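Local coordinates for protein 2-hydroxyhepta-2,4-diene-1, 7-dioateisomerase (Mycobacterium abscessus, PDB 3R6O) that probably acts as a magnesium-dependent isomerase on 2-hydroxyhepta-2,4-diene-1,7-dioate, as a member of the fumarylacetoacetate hydrolase (FAH) family, at residues 243-248 and 300-305. Numbering follows the deposited sequence.
Sequences RINGEL and PGDVIE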
ATOM      1  N   ARG A 243     -19.255 -15.203 -13.178  1.00 22.85           N
ATOM      2  CA  ARG A 243     -19.558 -16.586 -13.420  1.00 23.13           C
ATOM      3  C   ARG A 243     -18.283 -17.390 -13.236  1.00 22.82           C
ATOM      4  O   ARG A 243     -17.189 -16.880 -13.393  1.00 22.54           O
ATOM      5  CB  ARG A 243     -20.065 -16.833 -14.859  1.00 23.75           C
ATOM      6  CG  ARG A 243     -21.189 -15.945 -15.256  1.00 24.17           C
ATOM      7  CD  ARG A 243     -21.700 -16.206 -16.671  1.00 24.88           C
ATOM      8  NE  ARG A 243     -22.964 -15.504 -16.872  1.00 31.12           N
ATOM      9  CZ  ARG A 243     -24.181 -16.034 -16.727  1.00 32.77           C
ATOM     10  NH1 ARG A 243     -24.369 -17.330 -16.424  1.00 34.52           N
ATOM     11  NH2 ARG A 243     -25.231 -15.254 -16.918  1.00 35.19           N
ATOM     12  N   ILE A 244     -18.448 -18.662 -12.926  1.00 22.97           N
ATOM     13  CA  ILE A 244     -17.348 -19.612 -12.870  1.00 22.86           C
ATOM     14  C   ILE A 244     -17.750 -20.805 -13.703  1.00 23.40           C
ATOM     15  O   ILE A 244     -18.795 -21.398 -13.461  1.00 23.72           O
ATOM     16  CB  ILE A 244     -17.024 -20.011 -11.454  1.00 22.55           C
ATOM     17  CG1 ILE A 244     -16.404 -18.813 -10.715  1.00 22.03           C
ATOM     18  CG2 ILE A 244     -16.027 -21.248 -11.465  1.00 22.63           C
ATOM     19  CD1 ILE A 244     -16.186 -19.064  -9.197  1.00 21.79           C
ATOM     20  N   ASN A 245     -16.942 -21.085 -14.738  1.00 23.59           N
ATOM     21  CA  ASN A 245     -17.269 -22.067 -15.757  1.00 24.19           C
ATOM     22  C   ASN A 245     -18.672 -21.872 -16.329  1.00 24.64           C
ATOM     23  O   ASN A 245     -19.377 -22.828 -16.562  1.00 25.10           O
ATOM     24  CB  ASN A 245     -17.084 -23.482 -15.169  1.00 24.32           C
ATOM     25  CG  ASN A 245     -15.774 -23.627 -14.434  1.00 23.93           C
ATOM     26  OD1 ASN A 245     -14.729 -23.062 -14.855  1.00 23.77           O
ATOM     27  ND2 ASN A 245     -15.800 -24.343 -13.310  1.00 23.85           N
ATOM     28  N   GLY A 246     -19.069 -20.612 -16.557  1.00 24.57           N
ATOM     29  CA  GLY A 246     -20.334 -20.320 -17.191  1.00 25.09           C
ATOM     30  C   GLY A 246     -21.482 -20.181 -16.204  1.00 25.07           C
ATOM     31  O   GLY A 246     -22.527 -19.628 -16.547  1.00 25.46           O
ATOM     32  N   GLU A 247     -21.316 -20.701 -14.993  1.00 24.72           N
ATOM     33  CA  GLU A 247     -22.368 -20.601 -13.968  1.00 24.79           C
ATOM     34  C   GLU A 247     -22.358 -19.260 -13.224  1.00 24.38           C
ATOM     35  O   GLU A 247     -21.301 -18.818 -12.705  1.00 23.80           O
ATOM     36  CB  GLU A 247     -22.202 -21.706 -12.964  1.00 24.72           C
ATOM     37  CG  GLU A 247     -23.262 -21.735 -11.903  1.00 25.38           C
ATOM     38  CD  GLU A 247     -23.004 -22.831 -10.911  1.00 30.35           C
ATOM     39  OE1 GLU A 247     -21.917 -23.483 -11.000  1.00 29.04           O
ATOM     40  OE2 GLU A 247     -23.877 -23.022 -10.031  1.00 29.10           O
ATOM     41  N   LEU A 248     -23.542 -18.653 -13.098  1.00 24.73           N
ATOM     42  CA  LEU A 248     -23.651 -17.394 -12.362  1.00 24.45           C
ATOM     43  C   LEU A 248     -23.332 -17.577 -10.868  1.00 24.06           C
ATOM     44  O   LEU A 248     -23.927 -18.442 -10.223  1.00 24.35           O
ATOM     45  CB  LEU A 248     -25.032 -16.781 -12.542  1.00 25.05           C
ATOM     46  CG  LEU A 248     -25.223 -15.344 -12.061  1.00 24.93           C
ATOM     47  CD1 LEU A 248     -24.339 -14.373 -12.833  1.00 24.64           C
ATOM     48  CD2 LEU A 248     -26.700 -14.948 -12.159  1.00 25.69           C
ATOM     49  N   PRO A 300      -8.847 -25.689  -8.519  1.00 23.16           N
ATOM     50  CA  PRO A 300      -7.964 -25.826  -9.695  1.00 23.42           C
ATOM     51  C   PRO A 300      -8.712 -26.151 -10.998  1.00 23.71           C
ATOM     52  O   PRO A 300      -9.541 -27.074 -11.063  1.00 24.05           O
ATOM     53  CB  PRO A 300      -7.015 -26.946  -9.287  1.00 23.92           C
ATOM     54  CG  PRO A 300      -7.772 -27.709  -8.241  1.00 24.08           C
ATOM     55  CD  PRO A 300      -8.555 -26.694  -7.486  1.00 23.51           C
ATOM     56  N   GLY A 301      -8.447 -25.369 -12.037  1.00 23.64           N
ATOM     57  CA  GLY A 301      -9.136 -25.529 -13.291  1.00 23.97           C
ATOM     58  C   GLY A 301     -10.443 -24.752 -13.466  1.00 23.68           C
ATOM     59  O   GLY A 301     -10.977 -24.705 -14.578  1.00 23.98           O
ATOM     60  N   ASP A 302     -10.985 -24.167 -12.395  1.00 23.21           N
ATOM     61  CA  ASP A 302     -12.075 -23.194 -12.567  1.00 22.97           C
ATOM     62  C   ASP A 302     -11.613 -22.041 -13.482  1.00 22.87           C
ATOM     63  O   ASP A 302     -10.432 -21.685 -13.500  1.00 22.77           O
ATOM     64  CB  ASP A 302     -12.509 -22.603 -11.221  1.00 22.52           C
ATOM     65  CG  ASP A 302     -13.454 -23.500 -10.447  1.00 22.73           C
ATOM     66  OD1 ASP A 302     -14.036 -24.417 -11.045  1.00 23.19           O
ATOM     67  OD2 ASP A 302     -13.619 -23.283  -9.214  1.00 22.51           O
ATOM     68  N   VAL A 303     -12.561 -21.452 -14.197  1.00 22.97           N
ATOM     69  CA  VAL A 303     -12.342 -20.228 -14.965  1.00 22.94           C
ATOM     70  C   VAL A 303     -13.355 -19.193 -14.483  1.00 22.64           C
ATOM     71  O   VAL A 303     -14.565 -19.454 -14.526  1.00 22.83           O
ATOM     72  CB  VAL A 303     -12.529 -20.494 -16.475  1.00 23.56           C
ATOM     73  CG1 VAL A 303     -12.290 -19.189 -17.289  1.00 23.66           C
ATOM     74  CG2 VAL A 303     -11.597 -21.627 -16.946  1.00 23.98           C
ATOM     75  N   ILE A 304     -12.846 -18.054 -13.981  1.00 22.23           N
ATOM     76  CA  ILE A 304     -13.669 -16.935 -13.592  1.00 22.02           C
ATOM     77  C   ILE A 304     -13.932 -16.046 -14.806  1.00 22.36           C
ATOM     78  O   ILE A 304     -12.987 -15.605 -15.484  1.00 22.49           O
ATOM     79  CB  ILE A 304     -12.989 -16.061 -12.511  1.00 21.50           C
ATOM     80  CG1 ILE A 304     -12.664 -16.888 -11.266  1.00 21.25           C
ATOM     81  CG2 ILE A 304     -13.859 -14.813 -12.150  1.00 21.36           C
ATOM     82  CD1 ILE A 304     -11.512 -16.288 -10.448  1.00 20.87           C
ATOM     83  N   GLU A 305     -15.220 -15.786 -15.038  1.00 22.60           N
ATOM     84  CA  GLU A 305     -15.675 -14.900 -16.094  1.00 23.02           C
ATOM     85  C   GLU A 305     -16.473 -13.764 -15.457  1.00 22.86           C
ATOM     86  O   GLU A 305     -17.529 -13.999 -14.851  1.00 22.87           O
ATOM     87  CB  GLU A 305     -16.538 -15.669 -17.122  1.00 23.65           C
ATOM     88  CG  GLU A 305     -15.843 -16.864 -17.763  1.00 25.67           C
ATOM     89  CD  GLU A 305     -16.472 -18.234 -17.419  1.00 28.16           C
ATOM     90  OE1 GLU A 305     -17.398 -18.324 -16.596  1.00 30.73           O
ATOM     91  OE2 GLU A 305     -16.008 -19.242 -17.962  1.00 30.25           O
TER
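Arg243 and Glu305 form an antiparallel hydrogen-bonded pair: Arg243 N reaches Glu305 O at 2.7 Å, and Glu305 N returns a bond to Arg243 O. After the non-hydrogen-bonded pair Ile244 and Ile304, one further backbone hydrogen bond, Asn245 N to Val303 O at 2.9 Å, forms where the strand gives way to a type I' turn, Ile244 to Glu247. There the side-chain amide of Asn245 takes over from the backbone. Its OD1 accepts Val303 N at 2.8 Å, while its ND2 donates to Asp302 OD1 at 2.9 Å, arriving from above a carboxylate plane turned 56° against the amide. Both ends of the amide are thus used, which fixes its rotation; Asp302 OD1 is shared with Arg299. Glu305, whose chain is turned about CB-CG (chi2 115°), also bonds to the turn: Gly246 N meets OE1 of Glu305 at 2.8 Å on the syn side of the carboxylate. Arg243 extends away from this carboxylate: its NH1 closes on Gly246 O at 2.9 Å, nearly in the guanidinium plane, and its NE pairs with Glu241. CG2 of Ile244 rests 3.6 Å from Asp302 CG. On the other face, Ile244 and Ile304 touch through their CG1 atoms, with Leu298 against both. The contact thus joins the hairpin of strands 239-244 and 247-253 to strand 303-308, whose far edge pairs with strand 312-320 in a mixed sheet.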